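Local coordinates for protein BH2851 (Bacillus halodurans, PDB 2GFG) that is of unproven function but belongs to the CYTH family of closed antiparallel barrels and is a putative adenylate cyclase, probably acting on phosphate-bearing substrates, at residues L68-P73 against R107-P112; K89-L92 against H96-S99; I129-G134 against Q166-T171; P178-N181 against F187-K190. One frame throughout, in Å; residues are numbered along the deposited sequence. Where two conformers were deposited one is given.

Overall arrangement
None of the four contacts touches another. Contacts 1 and 2 share one region: helices 85-94 and 101-108 follow each other in the chain, and nearest atoms of the two contacts are about 5 Å apart. Contact 3, on the opposite side of the chain's centre from contact 2, packs helix 158-171 against a hairpin of the sheet that contact 1 also reaches. Contact 4 ties the last helix to the loop leading into it. Contacts 1 to 3 are partly buried, contact 4 superficial. Contact 1 packs a leucine on an amide and a second leucine without hydrogen bonds, contact 2 adds a weak backbone bond, contact 3 sets phenol-carboxylate bonding beside isoleucine-ring packing, and contact 4 is wholly polar.

Contact 1 of 4, residues L68-P73 against R107-P112; sequences LKQPHP and RDLSIP
Leu109 meets Gln70 with the fork of its isopropyl end: both CD1 and CD2 of Leu109 lie 3.9 Å from Gln70 NE2, so the amide nitrogen sits astride the two methyls, a van der Waals contact with no hydrogen bond across it. A second, looser touch is purely apolar, Leu68 CD2 standing 4.4 Å from Leu109 CD1. Gln70 has its CG lodged between the backbone N and the carbonyl carbon (chi1 62°), and from there the chain runs out extended until the amide reaches the leucine. Leu109 itself is presented by the end of helix 101-108, which closes in a Schellman motif: Ser110, at positive phi, is its C-prime residue, Ser110 N bonds to Arg107 O at 3.1 Å, and Ile111 N returns to Leu106 O. Further out, Gln51 NE2 holds Leu109 O, while Ala105 touches both Leu68 and Gln70 and extends the packing back along the helix. The strand is fixed on its two flanks by backbone bonds, Leu68 and Gln70 to Thr79 and Leu77, Lys69 to Ala54. Lys69 leaves the strand on the other face, where its NZ forms a salt bridge with Glu7.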
loop_
_atom_site.group_PDB
_atom_site.type_symbol
_atom_site.label_atom_id
_atom_site.label_comp_id
_atom_site.label_asym_id
_atom_site.label_seq_id
_atom_site.Cartn_x
_atom_site.Cartn_y
_atom_site.Cartn_z
ATOM N N LEU A 68 -5.520 8.392 -0.400
ATOM C CA LEU A 68 -6.491 7.871 0.546
ATOM C C LEU A 68 -7.018 6.528 0.021
ATOM O O LEU A 68 -7.207 6.362 -1.191
ATOM C CB LEU A 68 -7.654 8.860 0.719
ATOM C CG LEU A 68 -8.827 8.427 1.623
ATOM C CD1 LEU A 68 -8.371 8.196 3.061
ATOM C CD2 LEU A 68 -9.949 9.462 1.574
ATOM N N LYS A 69 -7.186 5.562 0.930
ATOM C CA LYS A 69 -7.879 4.293 0.638
ATOM C C LYS A 69 -9.031 4.182 1.584
ATOM O O LYS A 69 -8.840 4.312 2.782
ATOM C CB LYS A 69 -6.957 3.098 0.846
ATOM C CG LYS A 69 -5.857 2.969 -0.173
ATOM C CD LYS A 69 -4.968 1.752 0.125
ATOM C CE LYS A 69 -3.852 1.614 -0.905
ATOM N NZ LYS A 69 -3.048 0.368 -0.721
ATOM N N GLN A 70 -10.241 3.965 1.049
ATOM C CA GLN A 70 -11.463 3.830 1.884
ATOM C C GLN A 70 -12.331 2.671 1.389
ATOM O O GLN A 70 -12.116 2.170 0.286
ATOM C CB GLN A 70 -12.268 5.149 1.891
ATOM C CG GLN A 70 -12.789 5.584 0.521
ATOM C CD GLN A 70 -13.362 6.991 0.537
ATOM O OE1 GLN A 70 -12.769 7.916 -0.023
ATOM N NE2 GLN A 70 -14.515 7.165 1.207
ATOM N N PRO A 71 -13.281 2.200 2.232
ATOM C CA PRO A 71 -14.184 1.117 1.812
ATOM C C PRO A 71 -15.021 1.436 0.550
ATOM O O PRO A 71 -15.303 2.604 0.257
ATOM C CB PRO A 71 -15.094 0.930 3.030
ATOM C CG PRO A 71 -14.300 1.406 4.168
ATOM C CD PRO A 71 -13.487 2.548 3.656
ATOM N N HIS A 72 -15.382 0.387 -0.178
ATOM C CA HIS A 72 -16.129 0.504 -1.434
ATOM C C HIS A 72 -16.838 -0.829 -1.675
ATOM O O HIS A 72 -16.346 -1.863 -1.223
ATOM C CB HIS A 72 -15.161 0.810 -2.583
ATOM C CG HIS A 72 -15.818 1.396 -3.789
ATOM N ND1 HIS A 72 -16.063 0.664 -4.934
ATOM C CD2 HIS A 72 -16.282 2.644 -4.034
ATOM C CE1 HIS A 72 -16.648 1.439 -5.829
ATOM N NE2 HIS A 72 -16.791 2.645 -5.309
ATOM N N PRO A 73 -18.046 -0.807 -2.322
ATOM C CA PRO A 73 -18.769 -2.073 -2.576
ATOM C C PRO A 73 -17.852 -3.223 -3.038
ATOM O O PRO A 73 -17.828 -4.281 -2.407
ATOM C CB PRO A 73 -19.763 -1.685 -3.665
ATOM C CG PRO A 73 -20.095 -0.256 -3.361
ATOM C CD PRO A 73 -18.832 0.364 -2.769
ATOM N N ARG A 107 -12.786 15.049 4.394
ATOM C CA ARG A 107 -13.853 15.874 4.974
ATOM C C ARG A 107 -15.240 15.217 4.831
ATOM O O ARG A 107 -16.069 15.345 5.719
ATOM C CB ARG A 107 -13.840 17.294 4.366
ATOM C CG ARG A 107 -12.629 18.126 4.837
ATOM C CD ARG A 107 -12.763 19.640 4.561
ATOM N NE ARG A 107 -12.248 20.018 3.229
ATOM C CZ ARG A 107 -11.544 21.143 2.954
ATOM N NH1 ARG A 107 -11.150 21.983 3.933
ATOM N NH2 ARG A 107 -11.155 21.382 1.699
ATOM N N ASP A 108 -15.455 14.462 3.739
ATOM C CA ASP A 108 -16.713 13.671 3.571
ATOM C C ASP A 108 -16.831 12.540 4.622
ATOM O O ASP A 108 -17.931 12.107 4.945
ATOM C CB ASP A 108 -16.809 13.068 2.162
ATOM C CG ASP A 108 -17.024 14.120 1.074
ATOM O OD1 ASP A 108 -17.293 15.304 1.399
ATOM O OD2 ASP A 108 -16.921 13.758 -0.116
ATOM N N LEU A 109 -15.686 12.064 5.119
ATOM C CA LEU A 109 -15.645 11.034 6.185
ATOM C C LEU A 109 -15.638 11.642 7.619
ATOM O O LEU A 109 -15.508 10.907 8.601
ATOM C CB LEU A 109 -14.413 10.126 5.997
ATOM C CG LEU A 109 -14.404 9.236 4.744
ATOM C CD1 LEU A 109 -13.050 8.587 4.567
ATOM C CD2 LEU A 109 -15.507 8.172 4.797
ATOM N N SER A 110 -15.798 12.974 7.716
ATOM C CA SER A 110 -15.774 13.710 9.017
ATOM C C SER A 110 -14.442 13.525 9.785
ATOM O O SER A 110 -14.414 13.518 11.023
ATOM C CB SER A 110 -16.984 13.329 9.902
ATOM O OG SER A 110 -18.191 13.835 9.358
ATOM N N ILE A 111 -13.345 13.432 9.033
ATOM C CA ILE A 111 -12.011 13.319 9.608
ATOM C C ILE A 111 -11.506 14.718 9.923
ATOM O O ILE A 111 -11.400 15.542 9.024
ATOM C CB ILE A 111 -11.007 12.646 8.616
ATOM C CG1 ILE A 111 -11.513 11.273 8.154
ATOM C CG2 ILE A 111 -9.598 12.521 9.263
ATOM C CD1 ILE A 111 -11.505 10.189 9.242
ATOM N N PRO A 112 -11.204 15.006 11.219
ATOM C CA PRO A 112 -10.626 16.312 11.533
ATOM C C PRO A 112 -9.175 16.403 11.031
ATOM O O PRO A 112 -8.286 15.760 11.590
ATOM C CB PRO A 112 -10.693 16.363 13.062
ATOM C CG PRO A 112 -10.649 14.934 13.484
ATOM C CD PRO A 112 -11.375 14.172 12.429
#

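Contact 2 of 4, residues K89-L92 against H96-S99; sequences KLAL and HFPS
Ala91 and Phe97 form the close part of this contact. The methyl CB of Ala91 lies 3.7 Å from Phe97 CD1 and 3.8 Å from Phe97 CE1, approaching the ring obliquely, and the same methyl rests 3.7 Å from the backbone oxygen His96 O. Phe97 is turned with CG anti to its carbonyl carbon, beside the backbone N (chi1 -55°), which brings the ring back toward the helix. Beyond the alanine the ring makes an edge-to-face pair with Phe41 of strand 34-42 and touches Ile113 and Leu116; this is the more enclosed side, with Ala91 buried. The arrangement is a reversal of the chain at the end of helix 85-94: within a few residues the backbone doubles back past the last turns, bringing the CA atoms of Ala91 and His96 to 4.6 Å, before going on to helix 101-108 in the helical excursion that separates strand 76-83 from strand 117-131. The outer side is looser. His96 N reaches Leu90 O in a weak hydrogen bond, 3.4 Å long though fairly straight at 162°, and that oxygen also receives Ser94 OG. Leu90 and the imidazole of His96 barely touch, both being exposed; the histidine was deposited in two conformers, and in the one given ND1 bonds to Ser94 OG.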
loop_
_atom_site.group_PDB
_atom_site.type_symbol
_atom_site.label_atom_id
_atom_site.label_comp_id
_atom_site.label_asym_id
_atom_site.label_seq_id
_atom_site.Cartn_x
_atom_site.Cartn_y
_atom_site.Cartn_z
ATOM N N LYS A 89 6.414 18.035 1.909
ATOM C CA LYS A 89 7.209 18.424 3.083
ATOM C C LYS A 89 6.359 19.165 4.137
ATOM O O LYS A 89 6.468 18.885 5.337
ATOM C CB LYS A 89 8.406 19.279 2.653
ATOM C CG LYS A 89 9.454 19.484 3.747
ATOM C CD LYS A 89 10.866 19.710 3.167
ATOM C CE LYS A 89 11.056 21.117 2.651
ATOM N NZ LYS A 89 11.451 22.060 3.738
ATOM N N LEU A 90 5.521 20.103 3.679
ATOM C CA LEU A 90 4.573 20.816 4.577
ATOM C C LEU A 90 3.657 19.853 5.319
ATOM O O LEU A 90 3.414 20.020 6.505
ATOM C CB LEU A 90 3.722 21.815 3.790
ATOM C CG LEU A 90 4.328 23.186 3.601
ATOM C CD1 LEU A 90 3.624 23.919 2.500
ATOM C CD2 LEU A 90 4.282 23.994 4.928
ATOM N N ALA A 91 3.125 18.870 4.595
ATOM C CA ALA A 91 2.249 17.849 5.187
ATOM C C ALA A 91 3.001 17.013 6.215
ATOM O O ALA A 91 2.523 16.814 7.331
ATOM C CB ALA A 91 1.664 16.949 4.093
ATOM N N LEU A 92 4.206 16.572 5.847
ATOM C CA LEU A 92 5.032 15.727 6.717
ATOM C C LEU A 92 5.523 16.453 7.960
ATOM O O LEU A 92 5.483 15.901 9.043
ATOM C CB LEU A 92 6.242 15.177 5.941
ATOM C CG LEU A 92 5.909 14.154 4.856
ATOM C CD1 LEU A 92 7.058 14.045 3.821
ATOM C CD2 LEU A 92 5.617 12.830 5.456
ATOM N N HIS A 96 0.122 20.338 7.418
ATOM C CA HIS A 96 -0.652 21.197 6.517
ATOM C C HIS A 96 -0.809 20.502 5.163
ATOM O O HIS A 96 0.171 20.326 4.429
ATOM C CB HIS A 96 0.027 22.553 6.347
ATOM C CG HIS A 96 0.111 23.350 7.614
ATOM N ND1 HIS A 96 1.308 23.631 8.241
ATOM C CD2 HIS A 96 -0.856 23.904 8.386
ATOM C CE1 HIS A 96 1.074 24.333 9.337
ATOM N NE2 HIS A 96 -0.230 24.511 9.448
ATOM N N PHE A 97 -2.038 20.095 4.847
ATOM C CA PHE A 97 -2.320 19.350 3.621
ATOM C C PHE A 97 -2.944 20.247 2.558
ATOM O O PHE A 97 -3.608 21.246 2.890
ATOM C CB PHE A 97 -3.243 18.181 3.928
ATOM C CG PHE A 97 -2.732 17.281 5.006
ATOM C CD1 PHE A 97 -1.892 16.210 4.701
ATOM C CD2 PHE A 97 -3.049 17.528 6.349
ATOM C CE1 PHE A 97 -1.391 15.379 5.715
ATOM C CE2 PHE A 97 -2.565 16.708 7.358
ATOM C CZ PHE A 97 -1.732 15.626 7.042
ATOM N N PRO A 98 -2.731 19.905 1.268
ATOM C CA PRO A 98 -3.258 20.708 0.200
ATOM C C PRO A 98 -4.702 20.358 -0.122
ATOM O O PRO A 98 -5.127 19.207 0.070
ATOM C CB PRO A 98 -2.353 20.346 -0.976
ATOM C CG PRO A 98 -1.972 18.949 -0.737
ATOM C CD PRO A 98 -2.007 18.723 0.753
ATOM N N SER A 99 -5.447 21.348 -0.609
ATOM C CA SER A 99 -6.805 21.138 -1.084
ATOM C C SER A 99 -6.793 20.239 -2.317
ATOM O O SER A 99 -5.794 20.174 -3.045
ATOM C CB SER A 99 -7.459 22.474 -1.427
ATOM O OG SER A 99 -6.655 23.204 -2.330
#

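Contact 3 of 4, residues I129-G134 against Q166-T171; sequences ISYEQG and QEILKT. With EDO (1,2-ethanediol), chain I.
The carboxylate of Glu167 is approached from two sides by hydroxyls. Tyr131 OH stands 2.8 Å from Glu167 OE2 and 2.9 Å from Glu167 OE1, two weak interactions with the one hydroxyl, while Thr171 OG1, one turn further along the helix, comes within 2.6 Å of Glu167 OE2 and also lies 3.0 Å from Glu167 O. The phenol ring and the carboxylate are nearly coplanar, their planes 11° apart, and Glu167 OE1 lies in the ring plane at its edge. Tyr131 gets there with CG anti to the backbone N (chi1 -169°), while the glutamate chain bends at chi2 to meet it from the opposite direction. Beside the polar end, Ile168 and the tyrosine run antiparallel past each other, Ile168 CG1 3.3 Å from Tyr131 CE2, and Ile168 CD1 3.6 Å from Tyr131 CE2 and 3.7 Å from Tyr131 CD2. Phe153 and Leu136 back both residues, joining them to the neighbouring strands. Glu132 OE2 comes 3.5 Å from Glu167 OE1 with no bond between them; two like charges so placed would probably raise the proton affinity of one, although the glutamate of the turn is exposed. Gln133 N makes a weak bond to an ethanediol molecule, probably from the crystallisation liquor, which also binds Thr156 N and Thr164 OG1. Strands 117-131 and 134-143 form a beta hairpin whose two-residue loop, Glu132-Gln133, is the centre of a type II' beta turn from Tyr131 to Gly134, with helix 158-171 packed beside this end of the CYTH barrel.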
loop_
_atom_site.group_PDB
_atom_site.type_symbol
_atom_site.label_atom_id
_atom_site.label_comp_id
_atom_site.label_asym_id
_atom_site.label_seq_id
_atom_site.Cartn_x
_atom_site.Cartn_y
_atom_site.Cartn_z
ATOM N N ILE A 129 5.193 -7.497 -12.062
ATOM C CA ILE A 129 5.082 -8.164 -13.369
ATOM C C ILE A 129 3.625 -8.318 -13.740
ATOM O O ILE A 129 2.763 -8.336 -12.868
ATOM C CB ILE A 129 5.779 -9.582 -13.373
ATOM C CG1 ILE A 129 5.154 -10.516 -12.307
ATOM C CG2 ILE A 129 7.276 -9.437 -13.153
ATOM C CD1 ILE A 129 5.637 -11.971 -12.401
ATOM N N SER A 130 3.340 -8.387 -15.040
ATOM C CA SER A 130 1.996 -8.725 -15.502
ATOM C C SER A 130 1.808 -10.220 -15.338
ATOM O O SER A 130 2.617 -10.999 -15.822
ATOM C CB SER A 130 1.792 -8.329 -16.966
ATOM O OG SER A 130 2.561 -9.136 -17.824
ATOM N N TYR A 131 0.795 -10.613 -14.573
ATOM C CA TYR A 131 0.501 -12.023 -14.351
ATOM C C TYR A 131 -0.936 -12.308 -14.756
ATOM O O TYR A 131 -1.861 -11.686 -14.238
ATOM C CB TYR A 131 0.726 -12.396 -12.884
ATOM C CG TYR A 131 0.698 -13.883 -12.639
ATOM C CD1 TYR A 131 1.832 -14.667 -12.866
ATOM C CD2 TYR A 131 -0.478 -14.521 -12.240
ATOM C CE1 TYR A 131 1.804 -16.068 -12.677
ATOM C CE2 TYR A 131 -0.523 -15.911 -12.047
ATOM C CZ TYR A 131 0.625 -16.678 -12.265
ATOM O OH TYR A 131 0.589 -18.036 -12.064
ATOM N N GLU A 132 -1.115 -13.243 -15.702
ATOM C CA GLU A 132 -2.437 -13.573 -16.235
ATOM C C GLU A 132 -3.126 -12.271 -16.722
ATOM O O GLU A 132 -2.544 -11.543 -17.530
ATOM C CB GLU A 132 -3.280 -14.335 -15.179
ATOM C CG GLU A 132 -2.643 -15.654 -14.685
ATOM C CD GLU A 132 -2.851 -16.826 -15.638
ATOM O OE1 GLU A 132 -3.318 -16.606 -16.780
ATOM O OE2 GLU A 132 -2.527 -17.973 -15.243
ATOM N N GLN A 133 -4.303 -11.935 -16.160
ATOM C CA GLN A 133 -5.023 -10.712 -16.540
ATOM C C GLN A 133 -4.872 -9.604 -15.483
ATOM O O GLN A 133 -5.643 -8.647 -15.475
ATOM C CB GLN A 133 -6.512 -11.018 -16.772
ATOM N N GLY A 134 -3.834 -9.715 -14.639
ATOM C CA GLY A 134 -3.580 -8.734 -13.580
ATOM C C GLY A 134 -2.102 -8.472 -13.363
ATOM O O GLY A 134 -1.280 -8.699 -14.256
ATOM N N GLN A 166 -5.181 -18.059 -5.773
ATOM C CA GLN A 166 -5.123 -19.450 -5.297
ATOM C C GLN A 166 -4.285 -20.321 -6.253
ATOM O O GLN A 166 -3.596 -21.236 -5.815
ATOM C CB GLN A 166 -6.532 -20.038 -5.130
ATOM C CG GLN A 166 -7.353 -19.416 -3.972
ATOM C CD GLN A 166 -6.669 -19.555 -2.619
ATOM O OE1 GLN A 166 -6.177 -20.623 -2.269
ATOM N NE2 GLN A 166 -6.628 -18.460 -1.859
ATOM N N GLU A 167 -4.352 -20.008 -7.553
ATOM C CA GLU A 167 -3.522 -20.672 -8.570
ATOM C C GLU A 167 -2.027 -20.361 -8.358
ATOM O O GLU A 167 -1.188 -21.249 -8.459
ATOM C CB GLU A 167 -3.973 -20.252 -9.989
ATOM C CG GLU A 167 -3.125 -20.836 -11.147
ATOM C CD GLU A 167 -1.955 -19.935 -11.560
ATOM O OE1 GLU A 167 -2.189 -18.756 -11.882
ATOM O OE2 GLU A 167 -0.815 -20.438 -11.623
ATOM N N ILE A 168 -1.715 -19.094 -8.064
ATOM C CA ILE A 168 -0.323 -18.667 -7.774
ATOM C C ILE A 168 0.242 -19.416 -6.558
ATOM O O ILE A 168 1.361 -19.918 -6.602
ATOM C CB ILE A 168 -0.228 -17.115 -7.535
ATOM C CG1 ILE A 168 -0.517 -16.359 -8.826
ATOM C CG2 ILE A 168 1.186 -16.709 -6.997
ATOM C CD1 ILE A 168 -0.886 -14.894 -8.624
ATOM N N LEU A 169 -0.557 -19.499 -5.483
ATOM C CA LEU A 169 -0.138 -20.189 -4.242
ATOM C C LEU A 169 0.156 -21.663 -4.497
ATOM O O LEU A 169 1.118 -22.220 -3.954
ATOM C CB LEU A 169 -1.225 -20.065 -3.156
ATOM C CG LEU A 169 -1.544 -18.652 -2.645
ATOM C CD1 LEU A 169 -2.807 -18.676 -1.774
ATOM C CD2 LEU A 169 -0.374 -18.063 -1.886
ATOM N N LYS A 170 -0.682 -22.288 -5.320
ATOM C CA LYS A 170 -0.526 -23.703 -5.674
ATOM C C LYS A 170 0.671 -23.901 -6.639
ATOM O O LYS A 170 1.537 -24.730 -6.396
ATOM C CB LYS A 170 -1.814 -24.225 -6.313
ATOM C CG LYS A 170 -1.922 -25.723 -6.374
ATOM C CD LYS A 170 -3.276 -26.151 -6.919
ATOM C CE LYS A 170 -3.504 -27.646 -6.753
ATOM N NZ LYS A 170 -2.476 -28.440 -7.442
ATOM N N THR A 171 0.711 -23.095 -7.701
ATOM C CA THR A 171 1.747 -23.208 -8.748
ATOM C C THR A 171 3.164 -23.033 -8.196
ATOM O O THR A 171 4.081 -23.806 -8.542
ATOM C CB THR A 171 1.500 -22.179 -9.884
ATOM O OG1 THR A 171 0.355 -22.575 -10.642
ATOM C CG2 THR A 171 2.714 -22.071 -10.826
HETATM C C1 EDO I . -7.833 -12.041 -13.223
HETATM O O1 EDO I . -6.653 -12.604 -13.839
HETATM C C2 EDO I . -7.597 -10.575 -12.803
HETATM O O2 EDO I . -8.632 -10.110 -11.889
#

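Contact 4 of 4, residues P178-N181 against F187-K190; sequences PTEN and FSKK
Glu180 and Ser188 meet through their side-chain oxygens, Glu180 OE2 lying 3.2 Å from Ser188 OG and 3.8 Å from Ser188 CB. The glutamate takes a less usual first torsion, its CG set between the backbone N and the carbonyl carbon (chi1 66°); beyond that the chain is extended and carries the carboxylate across a backbone gap of 9.6 Å between the CA atoms of the two residues. Ser188 has the same kind of first torsion, chi1 68°, which keeps its OG close to the helix backbone as well as within range of the glutamate. There the hydroxyl has its stronger partner, Gln184 O one turn back, and a weak one, Arg185 O. The base of the loop is anchored separately. Asn181, at the N-cap position of helix 182-190, makes no capping bond with its side chain and instead offers OD1 to Lys11 NZ of strand 4-14, while Glu180 O receives Arg185 NH1. The serine hydroxyl has several oxygens within reach, Glu180 OE2 being the one from across the contact; the contact is thus a long, exposed polar link, in which the serine is satisfied mainly by its own helix and the carboxylate is probably held only lightly.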
loop_
_atom_site.group_PDB
_atom_site.type_symbol
_atom_site.label_atom_id
_atom_site.label_comp_id
_atom_site.label_asym_id
_atom_site.label_seq_id
_atom_site.Cartn_x
_atom_site.Cartn_y
_atom_site.Cartn_z
ATOM N N PRO A 178 -2.440 -15.433 7.343
ATOM C CA PRO A 178 -3.203 -14.192 7.537
ATOM C C PRO A 178 -2.307 -12.950 7.414
ATOM O O PRO A 178 -1.228 -12.899 8.018
ATOM C CB PRO A 178 -3.758 -14.338 8.966
ATOM C CG PRO A 178 -2.961 -15.438 9.586
ATOM C CD PRO A 178 -2.580 -16.339 8.497
ATOM N N THR A 179 -2.744 -11.981 6.618
ATOM C CA THR A 179 -1.905 -10.847 6.250
ATOM C C THR A 179 -2.696 -9.550 6.226
ATOM O O THR A 179 -3.506 -9.323 5.330
ATOM C CB THR A 179 -1.257 -11.083 4.863
ATOM O OG1 THR A 179 -0.469 -12.277 4.903
ATOM C CG2 THR A 179 -0.366 -9.894 4.454
ATOM N N GLU A 180 -2.463 -8.706 7.222
ATOM C CA GLU A 180 -3.046 -7.362 7.243
ATOM C C GLU A 180 -2.214 -6.432 6.353
ATOM O O GLU A 180 -1.114 -6.786 5.929
ATOM C CB GLU A 180 -3.145 -6.821 8.691
ATOM C CG GLU A 180 -1.798 -6.567 9.379
ATOM C CD GLU A 180 -1.912 -6.472 10.905
ATOM O OE1 GLU A 180 -2.985 -6.060 11.407
ATOM O OE2 GLU A 180 -0.917 -6.808 11.597
ATOM N N ASN A 181 -2.770 -5.269 6.038
ATOM C CA ASN A 181 -2.095 -4.287 5.169
ATOM C C ASN A 181 -0.785 -3.750 5.773
ATOM O O ASN A 181 -0.617 -3.744 6.979
ATOM C CB ASN A 181 -3.049 -3.120 4.847
ATOM C CG ASN A 181 -4.181 -3.528 3.876
ATOM O OD1 ASN A 181 -3.976 -4.333 2.960
ATOM N ND2 ASN A 181 -5.360 -2.945 4.064
ATOM N N PHE A 187 1.577 -0.010 12.228
ATOM C CA PHE A 187 1.147 0.504 13.563
ATOM C C PHE A 187 0.687 -0.583 14.577
ATOM O O PHE A 187 0.608 -0.310 15.774
ATOM C CB PHE A 187 0.130 1.709 13.473
ATOM C CG PHE A 187 -1.066 1.473 12.577
ATOM C CD1 PHE A 187 -1.992 0.461 12.859
ATOM C CD2 PHE A 187 -1.385 2.412 11.576
ATOM C CE1 PHE A 187 -3.163 0.312 12.070
ATOM C CE2 PHE A 187 -2.553 2.274 10.800
ATOM C CZ PHE A 187 -3.430 1.221 11.039
ATOM N N SER A 188 0.453 -1.814 14.110
ATOM C CA SER A 188 0.299 -2.958 15.047
ATOM C C SER A 188 1.670 -3.252 15.711
ATOM O O SER A 188 1.731 -3.638 16.878
ATOM C CB SER A 188 -0.253 -4.210 14.344
ATOM O OG SER A 188 0.677 -4.745 13.420
ATOM N N LYS A 189 2.756 -3.032 14.952
ATOM C CA LYS A 189 4.120 -3.062 15.511
ATOM C C LYS A 189 4.336 -1.836 16.425
ATOM O O LYS A 189 4.857 -1.968 17.541
ATOM C CB LYS A 189 5.174 -3.094 14.385
ATOM C CG LYS A 189 6.569 -3.619 14.813
ATOM C CD LYS A 189 7.425 -2.541 15.499
ATOM N N LYS A 190 3.903 -0.651 15.950
ATOM C CA LYS A 190 4.002 0.610 16.744
ATOM C C LYS A 190 3.302 0.473 18.118
ATOM O O LYS A 190 3.826 0.939 19.140
ATOM C CB LYS A 190 3.408 1.787 15.958
ATOM C CG LYS A 190 3.672 3.163 16.558
ATOM C CD LYS A 190 3.219 4.281 15.598
ATOM C CE LYS A 190 3.208 5.646 16.285
ATOM N NZ LYS A 190 4.518 5.967 16.957
#